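Local coordinates for protein putative drug/sodium antiporter (Escherichia coli, PDB 4Z3N) that belongs to the MATE family of membrane transporters, is linked to transport of the genotoxin colibactin, and probably works as an antiporter, at residues F301-M306 against L381-V386; K30-M35 against W334-L339; P38-M43 against M306-T311. One frame throughout, in Å; residues are numbered along the deposited sequence.

Contact 1: F301-M306 against L381-V386; sequences FIITPM and LALPFV. With OLC ((2R)-2,3-dihydroxypropyl (9Z)-octadec-9-enoate), chain B.
Where the transmembrane helix 286-322 bends at Pro305, Ile302, Ile303 and Met306 pack against Leu383 and Val386 at the start of helix 382-399. Leu383 carries much of this contact. Its CG lies anti to the carbonyl carbon (chi1 -81°), and its two methyls fork toward the two isoleucines, whose chains each cross it at about a right angle. On one prong, CD1 of Leu383 rests 4.2 Å from CG2 of Ile302. The other prong, CD2, meets the CG1-CD1 arm of Ile303, but these carbons are modelled too close together for their spacing to be trusted. Branched aliphatic residues suit such a place, since they present methyls in several directions. The two segments run nearly alongside, their axes inclined by 27° and 10.1 Å apart, so side chains rather than backbones fill the gap. This is helix-to-helix packing within one half of the MATE fold. The kink belongs to Pro305, whose nitrogen carries no hydrogen to bond to the preceding turn; Pro384 lies in the first turn of its helix, where a proline costs no helix bond. One turn on from Ile302, Met306 reaches across with its unbranched chain, which bends at its last torsion (chi3 -49°). The sulfur SD passes 4.3 Å from CG1 of Val386, while the methyl CE lies 3.7 Å from the carbonyl oxygen of Leu383. The contact is buried; Val344 of helix 326-358 and Leu390 of helix 382-399 also press on Met306. Beyond the leucine and valine lies the kinked acyl chain of a bound monoolein. Its double-bond carbon C9 lies 3.9 Å from CD2 of Leu383, and C15 is equally near CG1 of Val386, while Ala382 turns its small CB to C10 at 4.0 Å.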
loop_
_atom_site.group_PDB
_atom_site.type_symbol
_atom_site.label_atom_id
_atom_site.label_comp_id
_atom_site.label_asym_id
_atom_site.label_seq_id
_atom_site.Cartn_x
_atom_site.Cartn_y
_atom_site.Cartn_z
ATOM N N PHE A 301 -9.834 -5.235 1.676
ATOM C CA PHE A 301 -10.746 -4.098 1.726
ATOM C C PHE A 301 -10.982 -3.592 3.163
ATOM O O PHE A 301 -11.080 -2.394 3.394
ATOM C CB PHE A 301 -12.102 -4.432 1.087
ATOM C CG PHE A 301 -13.219 -3.519 1.557
ATOM C CD1 PHE A 301 -13.253 -2.173 1.171
ATOM C CD2 PHE A 301 -14.210 -3.990 2.418
ATOM C CE1 PHE A 301 -14.261 -1.315 1.617
ATOM C CE2 PHE A 301 -15.224 -3.140 2.868
ATOM C CZ PHE A 301 -15.246 -1.796 2.465
ATOM N N ILE A 302 -11.085 -4.508 4.117
ATOM C CA ILE A 302 -11.359 -4.151 5.502
ATOM C C ILE A 302 -10.254 -3.259 6.058
ATOM O O ILE A 302 -10.465 -2.395 6.929
ATOM C CB ILE A 302 -11.495 -5.412 6.386
ATOM C CG1 ILE A 302 -12.799 -6.146 6.069
ATOM C CG2 ILE A 302 -11.398 -5.056 7.886
ATOM C CD1 ILE A 302 -12.874 -7.518 6.713
ATOM N N ILE A 303 -9.068 -3.465 5.519
ATOM C CA ILE A 303 -7.875 -2.832 6.035
ATOM C C ILE A 303 -7.642 -1.455 5.384
ATOM O O ILE A 303 -6.849 -0.647 5.880
ATOM C CB ILE A 303 -6.683 -3.807 5.836
ATOM C CG1 ILE A 303 -6.879 -5.045 6.704
ATOM C CG2 ILE A 303 -5.319 -3.147 6.016
ATOM C CD1 ILE A 303 -5.913 -6.163 6.384
ATOM N N THR A 304 -8.359 -1.182 4.294
ATOM C CA THR A 304 -8.085 0.003 3.476
ATOM C C THR A 304 -8.363 1.326 4.209
ATOM O O THR A 304 -7.617 2.276 4.023
ATOM C CB THR A 304 -8.864 -0.015 2.113
ATOM O OG1 THR A 304 -10.217 -0.434 2.305
ATOM C CG2 THR A 304 -8.209 -0.957 1.132
ATOM N N PRO A 305 -9.423 1.395 5.042
ATOM C CA PRO A 305 -9.674 2.629 5.802
ATOM C C PRO A 305 -8.499 3.016 6.716
ATOM O O PRO A 305 -8.288 4.197 6.997
ATOM C CB PRO A 305 -10.932 2.290 6.620
ATOM C CG PRO A 305 -11.026 0.836 6.614
ATOM C CD PRO A 305 -10.447 0.378 5.322
ATOM N N MET A 306 -7.730 2.027 7.152
ATOM C CA MET A 306 -6.539 2.293 7.950
ATOM C C MET A 306 -5.361 2.816 7.098
ATOM O O MET A 306 -4.519 3.589 7.582
ATOM C CB MET A 306 -6.158 1.029 8.713
ATOM C CG MET A 306 -4.692 0.816 8.940
ATOM S SD MET A 306 -4.382 -0.965 9.020
ATOM C CE MET A 306 -5.648 -1.500 10.168
ATOM N N LEU A 381 -10.351 -10.403 14.347
ATOM C CA LEU A 381 -10.244 -9.391 15.383
ATOM C C LEU A 381 -8.819 -8.862 15.516
ATOM O O LEU A 381 -8.613 -7.786 16.082
ATOM C CB LEU A 381 -10.732 -9.938 16.727
ATOM C CG LEU A 381 -12.250 -10.100 16.808
ATOM C CD1 LEU A 381 -12.692 -10.811 18.084
ATOM C CD2 LEU A 381 -12.854 -8.729 16.707
ATOM N N ALA A 382 -7.844 -9.603 15.003
ATOM C CA ALA A 382 -6.472 -9.114 15.007
ATOM C C ALA A 382 -6.360 -7.881 14.120
ATOM O O ALA A 382 -5.573 -6.983 14.408
ATOM C CB ALA A 382 -5.508 -10.175 14.550
ATOM N N LEU A 383 -7.176 -7.818 13.071
ATOM C CA LEU A 383 -7.037 -6.767 12.068
ATOM C C LEU A 383 -6.989 -5.337 12.639
ATOM O O LEU A 383 -6.107 -4.568 12.266
ATOM C CB LEU A 383 -8.149 -6.882 11.029
ATOM C CG LEU A 383 -7.862 -7.949 9.964
ATOM C CD1 LEU A 383 -9.098 -8.304 9.173
ATOM C CD2 LEU A 383 -6.770 -7.493 9.015
ATOM N N PRO A 384 -7.917 -4.977 13.542
ATOM C CA PRO A 384 -7.923 -3.611 14.091
ATOM C C PRO A 384 -6.664 -3.355 14.931
ATOM O O PRO A 384 -6.167 -2.223 15.034
ATOM C CB PRO A 384 -9.190 -3.574 14.948
ATOM C CG PRO A 384 -9.557 -5.033 15.192
ATOM C CD PRO A 384 -9.082 -5.764 13.984
ATOM N N PHE A 385 -6.120 -4.430 15.490
ATOM C CA PHE A 385 -4.866 -4.330 16.221
ATOM C C PHE A 385 -3.672 -4.038 15.301
ATOM O O PHE A 385 -2.694 -3.440 15.739
ATOM C CB PHE A 385 -4.635 -5.608 17.025
ATOM C CG PHE A 385 -5.460 -5.677 18.279
ATOM C CD1 PHE A 385 -6.700 -6.286 18.268
ATOM C CD2 PHE A 385 -5.009 -5.081 19.464
ATOM C CE1 PHE A 385 -7.475 -6.325 19.410
ATOM C CE2 PHE A 385 -5.770 -5.129 20.612
ATOM C CZ PHE A 385 -7.009 -5.754 20.587
ATOM N N VAL A 386 -3.763 -4.441 14.029
ATOM C CA VAL A 386 -2.760 -4.108 13.022
ATOM C C VAL A 386 -2.569 -2.582 12.918
ATOM O O VAL A 386 -1.464 -2.097 12.647
ATOM C CB VAL A 386 -3.147 -4.708 11.621
ATOM C CG1 VAL A 386 -2.133 -4.322 10.527
ATOM C CG2 VAL A 386 -3.280 -6.213 11.705
HETATM C C18 OLC B . -0.324 -4.801 6.079
HETATM C C10 OLC B . -4.586 -10.900 10.767
HETATM C C9 OLC B . -5.037 -10.944 9.497
HETATM C C17 OLC B . -1.277 -5.797 6.713
HETATM C C11 OLC B . -3.107 -10.750 11.068
HETATM C C8 OLC B . -6.195 -11.865 9.149
HETATM C C24 OLC B . 2.369 -15.029 9.366
HETATM C C16 OLC B . -0.520 -6.626 7.726
HETATM C C12 OLC B . -2.264 -10.661 9.803
HETATM C C7 OLC B . -6.623 -11.719 7.699
HETATM C C15 OLC B . -1.470 -7.561 8.463
HETATM C C13 OLC B . -1.195 -9.580 9.969
HETATM C C6 OLC B . -5.660 -12.440 6.776
HETATM C C14 OLC B . -0.807 -8.918 8.659
HETATM C C5 OLC B . -5.355 -13.830 7.294
HETATM C C4 OLC B . -4.046 -14.326 6.694
HETATM C C3 OLC B . -2.965 -13.273 6.840
HETATM C C2 OLC B . -1.577 -13.860 6.660
HETATM C C21 OLC B . 1.125 -12.886 9.096
HETATM C C1 OLC B . -0.561 -13.041 7.445
HETATM C C22 OLC B . 2.458 -13.517 9.460
HETATM O O19 OLC B . -0.716 -11.843 7.639
HETATM O O25 OLC B . 3.539 -15.529 8.749
HETATM O O23 OLC B . 3.460 -13.059 8.572
HETATM O O20 OLC B . 0.505 -13.677 8.097
#

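Contact 2: K30-M35 against W334-L339. With OLC ((2R)-2,3-dihydroxypropyl (9Z)-octadec-9-enoate), chain F.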
loop_
_atom_site.group_PDB
_atom_site.type_symbol
_atom_site.label_atom_id
_atom_site.label_comp_id
_atom_site.label_asym_id
_atom_site.label_seq_id
_atom_site.Cartn_x
_atom_site.Cartn_y
_atom_site.Cartn_z
ATOM N N LYS A 30 -11.086 15.816 13.408
ATOM C CA LYS A 30 -11.551 16.552 12.233
ATOM C C LYS A 30 -10.439 16.667 11.182
ATOM O O LYS A 30 -10.658 16.436 9.988
ATOM C CB LYS A 30 -12.059 17.955 12.622
ATOM C CG LYS A 30 -13.300 17.956 13.522
ATOM C CD LYS A 30 -14.354 16.961 13.014
ATOM C CE LYS A 30 -15.463 16.715 14.043
ATOM N NZ LYS A 30 -15.419 15.342 14.651
ATOM N N LEU A 31 -9.243 17.014 11.637
ATOM C CA LEU A 31 -8.107 17.172 10.744
ATOM C C LEU A 31 -7.762 15.864 10.004
ATOM O O LEU A 31 -7.649 15.864 8.782
ATOM C CB LEU A 31 -6.904 17.693 11.532
ATOM C CG LEU A 31 -5.595 17.813 10.755
ATOM C CD1 LEU A 31 -5.723 18.743 9.537
ATOM C CD2 LEU A 31 -4.425 18.224 11.685
ATOM N N LEU A 32 -7.619 14.753 10.725
ATOM C CA LEU A 32 -7.300 13.483 10.080
ATOM C C LEU A 32 -8.412 12.974 9.142
ATOM O O LEU A 32 -8.128 12.400 8.081
ATOM C CB LEU A 32 -6.993 12.414 11.131
ATOM C CG LEU A 32 -5.661 12.527 11.862
ATOM C CD1 LEU A 32 -5.649 11.596 13.058
ATOM C CD2 LEU A 32 -4.497 12.224 10.934
ATOM N N LEU A 33 -9.667 13.161 9.530
ATOM C CA LEU A 33 -10.769 12.637 8.736
ATOM C C LEU A 33 -10.928 13.389 7.451
ATOM O O LEU A 33 -11.181 12.797 6.408
ATOM C CB LEU A 33 -12.078 12.705 9.501
ATOM C CG LEU A 33 -12.364 11.528 10.411
ATOM C CD1 LEU A 33 -13.737 11.735 11.019
ATOM C CD2 LEU A 33 -12.263 10.236 9.604
ATOM N N ARG A 34 -10.802 14.708 7.522
ATOM C CA ARG A 34 -11.017 15.526 6.340
ATOM C C ARG A 34 -9.927 15.275 5.317
ATOM O O ARG A 34 -10.120 15.474 4.120
ATOM C CB ARG A 34 -11.060 16.994 6.703
ATOM C CG ARG A 34 -9.760 17.672 6.501
ATOM C CD ARG A 34 -9.740 18.960 7.290
ATOM N NE ARG A 34 -9.850 20.120 6.422
ATOM C CZ ARG A 34 -9.866 21.367 6.864
ATOM N NH1 ARG A 34 -9.789 21.600 8.172
ATOM N NH2 ARG A 34 -9.963 22.370 5.998
ATOM N N MET A 35 -8.768 14.865 5.802
ATOM C CA MET A 35 -7.676 14.475 4.943
ATOM C C MET A 35 -7.776 13.033 4.480
ATOM O O MET A 35 -7.415 12.716 3.339
ATOM C CB MET A 35 -6.364 14.700 5.662
ATOM C CG MET A 35 -6.058 16.155 5.884
ATOM S SD MET A 35 -4.545 16.332 6.810
ATOM C CE MET A 35 -3.326 15.862 5.587
ATOM N N TRP A 334 -2.193 8.784 18.222
ATOM C CA TRP A 334 -3.281 8.146 18.979
ATOM C C TRP A 334 -4.690 8.562 18.523
ATOM O O TRP A 334 -5.633 7.791 18.717
ATOM C CB TRP A 334 -3.130 8.408 20.479
ATOM C CG TRP A 334 -1.940 7.738 21.083
ATOM C CD1 TRP A 334 -0.790 8.338 21.478
ATOM C CD2 TRP A 334 -1.770 6.334 21.342
ATOM N NE1 TRP A 334 0.093 7.403 21.968
ATOM C CE2 TRP A 334 -0.484 6.166 21.906
ATOM C CE3 TRP A 334 -2.579 5.206 21.161
ATOM C CZ2 TRP A 334 0.020 4.917 22.285
ATOM C CZ3 TRP A 334 -2.075 3.956 21.540
ATOM C CH2 TRP A 334 -0.786 3.828 22.095
ATOM N N ALA A 335 -4.844 9.749 17.926
ATOM C CA ALA A 335 -6.119 10.118 17.281
ATOM C C ALA A 335 -6.409 9.179 16.092
ATOM O O ALA A 335 -7.520 8.625 15.941
ATOM C CB ALA A 335 -6.088 11.563 16.816
ATOM N N ALA A 336 -5.384 9.021 15.253
ATOM C CA ALA A 336 -5.388 8.073 14.143
ATOM C C ALA A 336 -5.671 6.630 14.596
ATOM O O ALA A 336 -6.471 5.933 13.966
ATOM C CB ALA A 336 -4.061 8.133 13.404
ATOM N N VAL A 337 -5.012 6.171 15.661
ATOM C CA VAL A 337 -5.245 4.801 16.122
ATOM C C VAL A 337 -6.715 4.659 16.553
ATOM O O VAL A 337 -7.358 3.650 16.256
ATOM C CB VAL A 337 -4.299 4.380 17.301
ATOM C CG1 VAL A 337 -4.798 3.102 17.938
ATOM C CG2 VAL A 337 -2.866 4.198 16.827
ATOM N N ALA A 338 -7.245 5.684 17.234
ATOM C CA ALA A 338 -8.637 5.675 17.662
ATOM C C ALA A 338 -9.585 5.574 16.461
ATOM O O ALA A 338 -10.508 4.763 16.463
ATOM C CB ALA A 338 -8.952 6.897 18.483
ATOM N N LEU A 339 -9.350 6.370 15.424
ATOM C CA LEU A 339 -10.191 6.273 14.223
ATOM C C LEU A 339 -10.073 4.918 13.534
ATOM O O LEU A 339 -11.089 4.253 13.279
ATOM C CB LEU A 339 -9.849 7.374 13.218
ATOM C CG LEU A 339 -10.169 8.784 13.690
ATOM C CD1 LEU A 339 -9.555 9.809 12.714
ATOM C CD2 LEU A 339 -11.690 8.964 13.881
HETATM C C18 OLC F . -2.559 -6.712 23.214
HETATM C C10 OLC F . -3.638 2.472 25.391
HETATM C C9 OLC F . -3.940 3.789 25.429
HETATM C C17 OLC F . -1.812 -5.401 23.026
HETATM C C11 OLC F . -3.662 1.703 24.081
HETATM C C8 OLC F . -2.850 4.809 25.137
HETATM C C16 OLC F . -2.755 -4.222 23.182
HETATM C C12 OLC F . -2.661 0.566 24.130
HETATM C C7 OLC F . -3.252 6.209 25.568
HETATM C C15 OLC F . -2.092 -2.895 22.839
HETATM C C13 OLC F . -3.153 -0.660 23.370
HETATM C C6 OLC F . -2.020 6.963 26.002
HETATM C C14 OLC F . -2.410 -1.871 23.907
#
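Leu32 and Leu339 both carry CG anti to the carbonyl carbon (chi1 -73° and -66°), which sends each side chain across to the facing helix. Leu32 thereby lays its methyl CD1 over the smooth patch made by two alanines, 3.8 Å from CB of Ala335 and the same distance from CB of Ala336. Alanine suits this spot, because a side chain that ends at CB lets the leucine methyl lie close to the helix. In return, Leu339 sets its CD1 between two neighbours on the facing helix, 4.0 Å from CB of Leu32 and 4.0 Å from CG of Leu33. The side chains of Leu33 and Leu339 cross obliquely. With the axes 10.1 Å apart and inclined by 60°, the touching surface is short, and the interaction is wholly apolar. It packs the N-terminal helix 28-56 on helix 326-358, both predicted to span the membrane, the latter segment within the second MatE range. On the far side of helix 326-358, Trp334 offers one ring face to a bound monoolein chain. Helix 286-322 also borders the contact, its Val316 meeting Leu31, and Leu391 of helix 382-399 packs on Ala336.

Contact 3: P38-M43 against M306-T311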
loop_
_atom_site.group_PDB
_atom_site.type_symbol
_atom_site.label_atom_id
_atom_site.label_comp_id
_atom_site.label_asym_id
_atom_site.label_seq_id
_atom_site.Cartn_x
_atom_site.Cartn_y
_atom_site.Cartn_z
ATOM N N PRO A 38 -11.075 11.928 1.510
ATOM C CA PRO A 38 -10.758 12.074 0.080
ATOM C C PRO A 38 -9.824 10.983 -0.403
ATOM O O PRO A 38 -9.951 10.515 -1.532
ATOM C CB PRO A 38 -10.059 13.433 0.007
ATOM C CG PRO A 38 -10.568 14.182 1.190
ATOM C CD PRO A 38 -10.819 13.167 2.261
ATOM N N MET A 39 -8.885 10.606 0.462
ATOM C CA MET A 39 -7.884 9.582 0.162
ATOM C C MET A 39 -8.539 8.220 0.020
ATOM O O MET A 39 -8.160 7.419 -0.830
ATOM C CB MET A 39 -6.803 9.527 1.251
ATOM C CG MET A 39 -5.661 8.585 0.914
ATOM S SD MET A 39 -4.856 8.929 -0.677
ATOM C CE MET A 39 -3.938 10.417 -0.296
ATOM N N PHE A 40 -9.528 7.968 0.866
ATOM C CA PHE A 40 -10.282 6.743 0.777
ATOM C C PHE A 40 -11.129 6.694 -0.508
ATOM O O PHE A 40 -11.270 5.632 -1.114
ATOM C CB PHE A 40 -11.160 6.568 2.020
ATOM C CG PHE A 40 -11.879 5.255 2.068
ATOM C CD1 PHE A 40 -11.196 4.080 2.346
ATOM C CD2 PHE A 40 -13.244 5.187 1.822
ATOM C CE1 PHE A 40 -11.871 2.845 2.389
ATOM C CE2 PHE A 40 -13.927 3.955 1.851
ATOM C CZ PHE A 40 -13.238 2.791 2.141
ATOM N N VAL A 41 -11.683 7.826 -0.933
ATOM C CA VAL A 41 -12.484 7.830 -2.157
ATOM C C VAL A 41 -11.569 7.488 -3.320
ATOM O O VAL A 41 -11.922 6.698 -4.199
ATOM C CB VAL A 41 -13.188 9.190 -2.422
ATOM C CG1 VAL A 41 -13.724 9.241 -3.845
ATOM C CG2 VAL A 41 -14.318 9.420 -1.421
ATOM N N GLY A 42 -10.377 8.078 -3.297
ATOM C CA GLY A 42 -9.361 7.805 -4.298
ATOM C C GLY A 42 -9.041 6.325 -4.370
ATOM O O GLY A 42 -8.790 5.781 -5.446
ATOM N N MET A 43 -9.061 5.666 -3.216
ATOM C CA MET A 43 -8.709 4.258 -3.162
ATOM C C MET A 43 -9.839 3.419 -3.732
ATOM O O MET A 43 -9.594 2.410 -4.355
ATOM C CB MET A 43 -8.371 3.838 -1.737
ATOM C CG MET A 43 -7.008 4.321 -1.272
ATOM S SD MET A 43 -6.673 4.008 0.482
ATOM C CE MET A 43 -5.527 5.333 0.850
ATOM N N MET A 306 -7.730 2.027 7.152
ATOM C CA MET A 306 -6.539 2.293 7.950
ATOM C C MET A 306 -5.361 2.816 7.098
ATOM O O MET A 306 -4.519 3.589 7.582
ATOM C CB MET A 306 -6.158 1.029 8.713
ATOM C CG MET A 306 -4.692 0.816 8.940
ATOM S SD MET A 306 -4.382 -0.965 9.020
ATOM C CE MET A 306 -5.648 -1.500 10.168
ATOM N N LEU A 307 -5.310 2.404 5.832
ATOM C CA LEU A 307 -4.293 2.910 4.914
ATOM C C LEU A 307 -4.587 4.369 4.558
ATOM O O LEU A 307 -3.672 5.174 4.392
ATOM C CB LEU A 307 -4.216 2.053 3.647
ATOM C CG LEU A 307 -3.774 0.591 3.794
ATOM C CD1 LEU A 307 -3.703 -0.073 2.447
ATOM C CD2 LEU A 307 -2.448 0.490 4.483
ATOM N N ALA A 308 -5.873 4.697 4.457
ATOM C CA ALA A 308 -6.324 6.069 4.233
ATOM C C ALA A 308 -5.942 7.017 5.382
ATOM O O ALA A 308 -5.397 8.102 5.152
ATOM C CB ALA A 308 -7.821 6.090 4.023
ATOM N N ILE A 309 -6.256 6.616 6.610
ATOM C CA ILE A 309 -5.864 7.361 7.807
ATOM C C ILE A 309 -4.317 7.497 7.942
ATOM O O ILE A 309 -3.809 8.564 8.302
ATOM C CB ILE A 309 -6.472 6.690 9.070
ATOM C CG1 ILE A 309 -7.993 6.621 8.927
ATOM C CG2 ILE A 309 -6.076 7.440 10.341
ATOM C CD1 ILE A 309 -8.697 5.876 10.049
ATOM N N ALA A 310 -3.591 6.426 7.619
ATOM C CA ALA A 310 -2.135 6.429 7.606
ATOM C C ALA A 310 -1.581 7.542 6.736
ATOM O O ALA A 310 -0.597 8.207 7.119
ATOM C CB ALA A 310 -1.589 5.077 7.120
ATOM N N THR A 311 -2.179 7.727 5.557
ATOM C CA THR A 311 -1.648 8.701 4.612
ATOM C C THR A 311 -1.841 10.089 5.205
ATOM O O THR A 311 -0.977 10.956 5.046
ATOM C CB THR A 311 -2.314 8.651 3.160
ATOM O OG1 THR A 311 -3.698 9.017 3.222
ATOM C CG2 THR A 311 -2.150 7.303 2.493
#
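The hydroxyl of Thr311, which faces Met39 across the contact, donates its proton to a carbonyl of its own helix: OG1 lies 2.7 Å from O of Ala308, one turn back. The C=O...donor angle is 134° and the donor is tilted somewhat from the carbonyl plane. To reach that oxygen, OG1 sits between the backbone N and the carbonyl carbon, so the methyl CG2 is left beside the backbone N. Met39 bends at chi2 (55°) and again at chi3, which curls its chain about the hydroxyl; CB lies 3.7 Å and CE 3.8 Å from OG1 of Thr311. An unbranched, flexible chain suits this curved path.

Ala308 faces helix 28-56 directly and, having no more than a CB, allows a close pass: its CA comes within 5.3 Å of the CA of Phe40. Its CB meets CB of Phe40 at 3.9 Å, at the edge of the phenyl ring and near the ring plane. From the next turn Met43 stretches out, and its methyl CE reaches 3.6 Å from CA of Ala308, near the backbone between Leu307 and Ala308. The axes cross at 132°, joining helix 28-56 to helix 286-322 and so one MatE region to the other. Ile184 of helix 181-204 also touches Met39, and Gln176 donates a hydrogen bond to the carbonyl oxygen of Thr311. With the threonine hydroxyl paired inside its own helix, these two segments meet through non-directional packing, chiefly of the methionines and the Phe40 CB on Ala308 and Thr311.

How the contacts relate
From the N terminus, helix 28-56 supplies 30-35 to contact 2 and then 38-43 to contact 3. Helix 286-322 follows much later: 301-306 opens contact 1, and 306-311 closes the loop of contact 3. On the next helix, 334-339 closes the longer loop of contact 2, which encloses that of contact 3. Contact 1 closes last, at 381-386, crossing both of the others. Contacts 1 and 3 share Met306, and Phe40 touches Thr304 and Pro305; Ile309 of 306-311 packs on Ala336 and Leu339 of contact 2. Together the contacts tie helix 28-56 to helices 286-322 and 326-358, and helix 286-322 onward to helix 382-399.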